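Local coordinates for putative creatinine amidohydrolase (Bacteroides fragilis, PDB 3LUB), which binds two zinc ions and probably hydrolyses carbon-nitrogen bonds in linear amides, as a member of the creatininase superfamily, at residues E168-M173 with K222-E227; K153-A158 with E230-P235. One frame throughout, in Å; residues are numbered along the deposited sequence.

Interaction 1: E168-M173 with K222-E227; sequences ETSVMM and KKATAE. With ZN (zinc ion), chain B.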
# COMPACT_ATOMS: atom_id res chain seq x y z
N GLU F 168 21.82 -19.35 23.52
CA GLU F 168 22.25 -18.18 22.75
C GLU F 168 23.54 -17.63 23.34
O GLU F 168 24.43 -17.17 22.60
CB GLU F 168 21.18 -17.08 22.71
CG GLU F 168 20.32 -17.09 21.47
CD GLU F 168 19.44 -15.86 21.30
OE1 GLU F 168 18.99 -15.29 22.32
OE2 GLU F 168 19.14 -15.50 20.12
N THR F 169 23.64 -17.59 24.67
CA THR F 169 24.86 -17.08 25.31
C THR F 169 26.06 -17.96 24.98
O THR F 169 27.11 -17.45 24.66
CB THR F 169 24.73 -16.94 26.83
OG1 THR F 169 23.59 -16.13 27.13
CG2 THR F 169 25.96 -16.28 27.37
N SER F 170 25.88 -19.28 25.03
CA SER F 170 26.97 -20.21 24.75
C SER F 170 27.47 -20.05 23.34
O SER F 170 28.67 -20.04 23.13
CB SER F 170 26.56 -21.69 24.97
OG SER F 170 26.29 -21.96 26.34
N VAL F 171 26.55 -19.96 22.39
CA VAL F 171 26.94 -19.89 20.99
C VAL F 171 27.63 -18.54 20.71
O VAL F 171 28.58 -18.50 19.96
CB VAL F 171 25.75 -20.13 20.05
CG1 VAL F 171 26.18 -20.04 18.56
CG2 VAL F 171 25.06 -21.51 20.36
N MSE F 172 27.21 -17.47 21.37
CA MSE F 172 27.91 -16.17 21.25
C MSE F 172 29.31 -16.29 21.86
O MSE F 172 30.26 -15.77 21.31
CB MSE F 172 27.15 -15.04 21.96
CG MSE F 172 27.74 -13.65 21.71
SE MSE F 172 27.77 -13.15 19.77
CE MSE F 172 25.84 -12.92 19.37
N MSE F 173 29.43 -16.95 23.01
CA MSE F 173 30.72 -17.11 23.67
C MSE F 173 31.69 -17.84 22.78
O MSE F 173 32.89 -17.53 22.76
CB MSE F 173 30.59 -17.81 25.01
CG MSE F 173 30.03 -16.92 26.11
SE MSE F 173 29.55 -17.95 27.70
CE MSE F 173 31.38 -18.11 28.67
N LYS F 222 23.49 -18.30 32.97
CA LYS F 222 24.71 -18.29 33.76
C LYS F 222 25.59 -19.58 33.77
O LYS F 222 26.75 -19.48 34.12
CB LYS F 222 24.42 -17.73 35.16
CG LYS F 222 24.05 -16.22 35.07
CD LYS F 222 23.87 -15.55 36.43
CE LYS F 222 23.17 -14.20 36.28
NZ LYS F 222 22.98 -13.40 37.57
N LYS F 223 25.09 -20.71 33.29
CA LYS F 223 25.93 -21.89 33.07
C LYS F 223 26.43 -22.00 31.63
O LYS F 223 27.05 -23.02 31.27
CB LYS F 223 25.19 -23.17 33.48
CG LYS F 223 24.55 -23.05 34.86
CD LYS F 223 23.93 -24.35 35.35
CE LYS F 223 23.53 -24.22 36.82
NZ LYS F 223 22.93 -25.47 37.38
N ALA F 224 26.19 -20.95 30.84
CA ALA F 224 26.71 -20.83 29.48
C ALA F 224 28.26 -20.96 29.41
O ALA F 224 28.97 -20.44 30.27
CB ALA F 224 26.25 -19.46 28.88
N THR F 225 28.78 -21.68 28.41
CA THR F 225 30.21 -21.74 28.15
C THR F 225 30.45 -21.77 26.64
O THR F 225 29.59 -22.21 25.90
CB THR F 225 30.87 -23.01 28.80
OG1 THR F 225 30.51 -24.19 28.08
CG2 THR F 225 30.48 -23.18 30.25
N ALA F 226 31.63 -21.32 26.19
CA ALA F 226 32.04 -21.41 24.80
C ALA F 226 32.00 -22.85 24.26
O ALA F 226 31.61 -23.10 23.12
CB ALA F 226 33.48 -20.83 24.63
N GLU F 227 32.42 -23.80 25.08
CA GLU F 227 32.42 -25.20 24.68
C GLU F 227 31.04 -25.78 24.47
O GLU F 227 30.83 -26.54 23.55
CB GLU F 227 33.13 -26.05 25.73
CG GLU F 227 33.22 -27.51 25.31
CD GLU F 227 34.04 -28.33 26.25
OE1 GLU F 227 35.26 -28.08 26.36
OE2 GLU F 227 33.45 -29.24 26.88
ZN ZN B . 18.15 -13.88 20.12
O HOH W 1 16.14 -14.34 20.43
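Ala224 CB packs on helix 166-175, 3.5 Å from Thr169 CG2 and almost as near Ser170 OG. Thr169 turns its methyl to the alanine by holding CG2 anti to the backbone N, which leaves OG1 to hydrogen bond with Gly165 O and His37. Next to it, Thr225 N donates to Ser170 OG (3.3 Å, 142° at the hydrogen), a bent bond to a hydroxyl also paired with Glu166 O inside its own helix. Met173, a selenomethionine, closes the far end: Met173 SE lies 3.6 Å from Ala224 O, and the bend at chi3 (83°) lays CE over that oxygen and near Thr225 CA. Thr169, Ser170 and Ala224 are buried, whereas Met173, Thr225 and Ala226 form a looser, partly exposed side, where Met173 CB is 4.2 Å from Ala226 CB. Thr225, whose side chain starts away from helix 166-175, is the N-cap of helix 226-249, its OG1 bonded to Lys228 N. On another side of helix 166-175, Glu168 OE2 binds zinc at 1.9 Å, with His34, Asp43 and a water completing the site. The metal-bearing helix thus lies between helix 42-62, touched by Val171 and Met172, and the loop leading into helix 226-249.

Interaction 2: K153-A158 with E230-P235; sequences KGYFEA and ERYVKP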
# COMPACT_ATOMS: atom_id res chain seq x y z
N LYS F 153 17.79 -29.08 23.61
CA LYS F 153 17.61 -30.08 24.66
C LYS F 153 18.69 -31.18 24.54
O LYS F 153 18.98 -31.71 23.46
CB LYS F 153 16.17 -30.59 24.64
CG LYS F 153 15.13 -29.46 24.97
CD LYS F 153 13.75 -29.77 24.40
CE LYS F 153 13.00 -30.87 25.20
NZ LYS F 153 11.61 -31.14 24.66
N GLY F 154 19.35 -31.45 25.66
CA GLY F 154 20.58 -32.25 25.67
C GLY F 154 21.87 -31.46 25.69
O GLY F 154 22.84 -31.85 26.36
N TYR F 155 21.92 -30.33 24.97
CA TYR F 155 23.16 -29.56 24.83
C TYR F 155 23.38 -28.53 25.96
O TYR F 155 24.49 -28.03 26.16
CB TYR F 155 23.21 -28.91 23.45
CG TYR F 155 23.46 -29.93 22.32
CD1 TYR F 155 24.76 -30.28 21.98
CD2 TYR F 155 22.41 -30.51 21.60
CE1 TYR F 155 25.03 -31.20 20.96
CE2 TYR F 155 22.68 -31.47 20.57
CZ TYR F 155 23.99 -31.79 20.27
OH TYR F 155 24.35 -32.70 19.30
N PHE F 156 22.31 -28.22 26.68
CA PHE F 156 22.32 -27.19 27.71
C PHE F 156 21.54 -27.66 28.93
O PHE F 156 20.71 -28.55 28.83
CB PHE F 156 21.73 -25.88 27.12
CG PHE F 156 22.42 -25.45 25.85
CD1 PHE F 156 23.67 -24.83 25.90
CD2 PHE F 156 21.88 -25.74 24.62
CE1 PHE F 156 24.34 -24.48 24.73
CE2 PHE F 156 22.53 -25.38 23.46
CZ PHE F 156 23.77 -24.75 23.51
N GLU F 157 21.82 -27.05 30.08
CA GLU F 157 21.23 -27.46 31.35
C GLU F 157 19.93 -26.72 31.68
O GLU F 157 18.96 -27.35 32.08
CB GLU F 157 22.23 -27.24 32.49
CG GLU F 157 23.54 -28.02 32.36
CD GLU F 157 24.56 -27.70 33.48
OE1 GLU F 157 24.39 -28.19 34.63
OE2 GLU F 157 25.54 -26.98 33.20
N ALA F 158 19.94 -25.40 31.56
CA ALA F 158 18.76 -24.60 31.90
C ALA F 158 17.54 -25.13 31.15
O ALA F 158 17.60 -25.43 29.95
CB ALA F 158 19.00 -23.13 31.58
N GLU F 230 30.09 -24.44 21.08
CA GLU F 230 30.86 -25.11 20.02
C GLU F 230 30.28 -26.45 19.67
O GLU F 230 30.20 -26.80 18.47
CB GLU F 230 32.31 -25.29 20.47
CG GLU F 230 33.16 -26.05 19.48
CD GLU F 230 34.61 -26.16 19.96
OE1 GLU F 230 34.84 -26.40 21.17
OE2 GLU F 230 35.51 -25.96 19.11
N ARG F 231 29.88 -27.21 20.68
CA ARG F 231 29.35 -28.55 20.45
C ARG F 231 27.95 -28.59 19.82
O ARG F 231 27.67 -29.44 18.98
CB ARG F 231 29.37 -29.34 21.76
CG ARG F 231 30.78 -29.50 22.24
CD ARG F 231 30.92 -30.49 23.33
NE ARG F 231 32.34 -30.68 23.61
CZ ARG F 231 32.82 -31.42 24.61
NH1 ARG F 231 32.00 -32.09 25.43
NH2 ARG F 231 34.13 -31.50 24.77
N TYR F 232 27.09 -27.69 20.26
CA TYR F 232 25.78 -27.51 19.69
C TYR F 232 25.83 -27.08 18.23
O TYR F 232 25.03 -27.56 17.44
CB TYR F 232 25.00 -26.48 20.50
CG TYR F 232 23.55 -26.24 20.12
CD1 TYR F 232 22.65 -27.29 19.86
CD2 TYR F 232 23.05 -24.94 20.08
CE1 TYR F 232 21.34 -27.05 19.54
CE2 TYR F 232 21.72 -24.70 19.78
CZ TYR F 232 20.88 -25.74 19.50
OH TYR F 232 19.58 -25.46 19.18
N VAL F 233 26.73 -26.18 17.85
CA VAL F 233 26.70 -25.68 16.46
C VAL F 233 27.25 -26.68 15.49
O VAL F 233 26.85 -26.67 14.32
CB VAL F 233 27.36 -24.26 16.25
CG1 VAL F 233 26.67 -23.20 17.15
CG2 VAL F 233 28.88 -24.26 16.41
N LYS F 234 28.12 -27.59 15.95
CA LYS F 234 28.67 -28.61 15.05
C LYS F 234 27.60 -29.36 14.24
O LYS F 234 27.64 -29.34 13.01
CB LYS F 234 29.61 -29.60 15.77
CG LYS F 234 30.59 -30.27 14.81
CD LYS F 234 31.29 -31.51 15.45
CE LYS F 234 32.19 -32.22 14.42
NZ LYS F 234 32.96 -33.34 15.02
N PRO F 235 26.62 -30.00 14.92
CA PRO F 235 25.55 -30.65 14.14
C PRO F 235 24.65 -29.71 13.30
O PRO F 235 24.18 -30.10 12.20
CB PRO F 235 24.72 -31.36 15.23
CG PRO F 235 25.00 -30.59 16.48
CD PRO F 235 26.42 -30.19 16.37
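Tyr155 lies against the backbone and side chain of Tyr232, and its ring can be followed outward along helix 226-249. Tyr155 CB begins 4.0 Å from Tyr232 CD1; CG and CD2 of Tyr155 then meet that same Tyr232 CD1, which sits over one face of the Tyr155 ring, toward its rim. Tyr155 CD1 passes Tyr232 CA at 3.7 Å, Tyr155 CE1 approaches Arg231 O, and at the tip Tyr155 OH ends 3.6 Å from Pro235 CG, one helical turn further on. The two tyrosine rings meet obliquely, planes at 46°. Phe156 meets Tyr232 differently, in a T-shaped pair with planes at 86° and centroids 5.0 Å apart: the Phe156 edge, led by CE2, is directed at the Tyr232 face, with Phe156 CE2 3.4 Å from Tyr232 CD2. Tyr232 reaches into this position because CG stands anti to its backbone N (chi1 -175°); a hydrogen bond from its hydroxyl to Val150 O holds the tip of the side chain, while the two aromatic neighbours bear on the ring. Together the three rings form an aromatic cluster, here fastening the loop between strand 140-145 and helix 166-175 to helix 226-249.

Overall arrangement
Interactions 1 and 2 illustrate how one long helix can be fixed at successive points along its length: both use helix 226-249, the first at its capped start and the second one to three turns on. Their centres lie about 10 Å apart and they touch, Val171 CG1 meeting Val233 CG1 at 3.5 Å while Phe156 packs on Ser170. Interaction 1 is partly buried, made of small side chains, a selenomethionine and a backbone-to-hydroxyl bond, and it contains a zinc ligand. Interaction 2 is a surface contact that relies on aromatic rings and a proline. Around the pair, Glu166 bonds the backbone of 153-158, tying that loop to helix 166-175 as well.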